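Local coordinates for protein MlnE (Bacillus amyloliquefaciens subsp. plantarum, PDB 5D2E) that probably reduces beta-keto groups of carrier-bound polyketide intermediates with NADPH, as the N-terminal ketoreductase part of a macrolactin assembly-line synthase, at residues Q223-A226 against D227-F231. Numbering follows the deposited sequence.
Sequences QHIA and DVISF
Q223 and D227 sit one turn apart on helix 222-233, and the same turn is repeated from 223-226 to 227-231: each carbonyl of 223-226 accepts the amide four residues on. D227 N reaches Q223 O at 2.9 Å, and the same i to i+4 step joins V228 to H224, I229 to I225 and S230 to A226, the last with S230 N 3.0 Å from A226 O.

On one side of the helix a polar pair bridges this turn. The Q223 chain sets out with CG anti to the backbone N (chi1 -176°) and then bends at chi2, which brings the amide nitrogen to the D227 carboxylate. Q223 NE2 donates to D227 OD1 at 3.1 Å and more weakly to OD2 at 3.5 Å; the amide and carboxylate planes stand 55° apart. OD1 lies close to the amide plane, yet the donor approaches it from above the carboxylate. Q76 of helix 70-76 takes part as well, its OE1 accepting from Q223 NE2 and its NE2 donating weakly to D227 OD1. The S230 hydroxyl, one turn on from A226, bonds to Q76 NE2 and to the carbonyl of K52.

I225 and I229 meet one turn apart, I225 CG2 lying 4.1 Å from I229 CD1. I225 packs on F131 and I229 on I129, both of strand 127-133, while A226 rests on M73 and Q76. Backbone bonds of the i to i+4 kind, with side chains meeting one turn apart, are the pattern of an alpha-helix, here one lying against a strand of the Rossmann-like subdomain that accompanies the catalytic domain in ketoreductases of modular polyketide synthases.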
loop_
_atom_site.group_PDB
_atom_site.type_symbol
_atom_site.label_atom_id
_atom_site.label_comp_id
_atom_site.label_asym_id
_atom_site.label_seq_id
_atom_site.Cartn_x
_atom_site.Cartn_y
_atom_site.Cartn_z
ATOM N N GLN A 223 4.287 -28.583 -6.667
ATOM C CA GLN A 223 3.683 -28.717 -7.953
ATOM C C GLN A 223 2.577 -27.720 -8.212
ATOM O O GLN A 223 2.446 -27.271 -9.349
ATOM C CB GLN A 223 3.170 -30.153 -8.197
ATOM C CG GLN A 223 2.599 -30.376 -9.573
ATOM C CD GLN A 223 3.654 -30.239 -10.692
ATOM O OE1 GLN A 223 4.820 -30.710 -10.562
ATOM N NE2 GLN A 223 3.265 -29.565 -11.800
ATOM N N HIS A 224 1.715 -27.436 -7.233
ATOM C CA HIS A 224 0.648 -26.433 -7.463
ATOM C C HIS A 224 1.272 -25.047 -7.762
ATOM O O HIS A 224 0.774 -24.285 -8.575
ATOM C CB HIS A 224 -0.281 -26.282 -6.245
ATOM C CG HIS A 224 -1.332 -27.348 -6.100
ATOM N ND1 HIS A 224 -1.474 -28.097 -4.942
ATOM C CD2 HIS A 224 -2.329 -27.747 -6.925
ATOM C CE1 HIS A 224 -2.478 -28.946 -5.085
ATOM N NE2 HIS A 224 -3.025 -28.746 -6.270
ATOM N N ILE A 225 2.396 -24.750 -7.142
ATOM C CA ILE A 225 3.093 -23.499 -7.431
ATOM C C ILE A 225 3.557 -23.472 -8.901
ATOM O O ILE A 225 3.332 -22.505 -9.639
ATOM C CB ILE A 225 4.238 -23.260 -6.483
ATOM C CG1 ILE A 225 3.720 -23.154 -5.058
ATOM C CG2 ILE A 225 4.928 -21.947 -6.890
ATOM C CD1 ILE A 225 4.762 -22.981 -3.983
ATOM N N ALA A 226 4.178 -24.566 -9.344
ATOM C CA ALA A 226 4.606 -24.652 -10.693
ATOM C C ALA A 226 3.478 -24.470 -11.580
ATOM O O ALA A 226 3.614 -23.842 -12.676
ATOM C CB ALA A 226 5.279 -25.968 -10.971
ATOM N N ASP A 227 2.331 -25.078 -11.221
ATOM C CA ASP A 227 1.181 -24.907 -12.090
ATOM C C ASP A 227 0.659 -23.483 -12.176
ATOM O O ASP A 227 0.162 -23.060 -13.200
ATOM C CB ASP A 227 0.067 -25.885 -11.690
ATOM C CG ASP A 227 0.451 -27.373 -12.026
ATOM O OD1 ASP A 227 1.144 -27.642 -13.045
ATOM O OD2 ASP A 227 0.113 -28.205 -11.198
ATOM N N VAL A 228 0.725 -22.771 -11.075
ATOM C CA VAL A 228 0.357 -21.325 -11.089
ATOM C C VAL A 228 1.289 -20.521 -11.962
ATOM O O VAL A 228 0.845 -19.705 -12.769
ATOM C CB VAL A 228 0.335 -20.742 -9.674
ATOM C CG1 VAL A 228 0.249 -19.218 -9.724
ATOM C CG2 VAL A 228 -0.830 -21.313 -8.924
ATOM N N ILE A 229 2.594 -20.817 -11.877
ATOM C CA ILE A 229 3.565 -20.135 -12.771
ATOM C C ILE A 229 3.234 -20.380 -14.244
ATOM O O ILE A 229 3.168 -19.437 -15.058
ATOM C CB ILE A 229 5.008 -20.552 -12.416
ATOM C CG1 ILE A 229 5.351 -20.041 -11.011
ATOM C CG2 ILE A 229 5.999 -20.060 -13.402
ATOM C CD1 ILE A 229 6.602 -20.654 -10.401
ATOM N N SER A 230 3.011 -21.650 -14.597
ATOM C CA SER A 230 2.647 -21.933 -15.980
ATOM C C SER A 230 1.355 -21.265 -16.437
ATOM O O SER A 230 1.201 -20.898 -17.598
ATOM C CB SER A 230 2.569 -23.452 -16.193
ATOM O OG SER A 230 3.881 -24.065 -16.049
ATOM N N PHE A 231 0.382 -21.195 -15.531
ATOM C CA PHE A 231 -0.867 -20.576 -15.818
ATOM C C PHE A 231 -0.632 -19.093 -16.094
ATOM O O PHE A 231 -1.183 -18.514 -17.040
ATOM C CB PHE A 231 -1.824 -20.794 -14.636
ATOM C CG PHE A 231 -3.200 -20.210 -14.853
ATOM C CD1 PHE A 231 -4.193 -20.965 -15.529
ATOM C CD2 PHE A 231 -3.533 -18.949 -14.352
ATOM C CE1 PHE A 231 -5.471 -20.442 -15.710
ATOM C CE2 PHE A 231 -4.808 -18.410 -14.572
ATOM C CZ PHE A 231 -5.771 -19.161 -15.263
#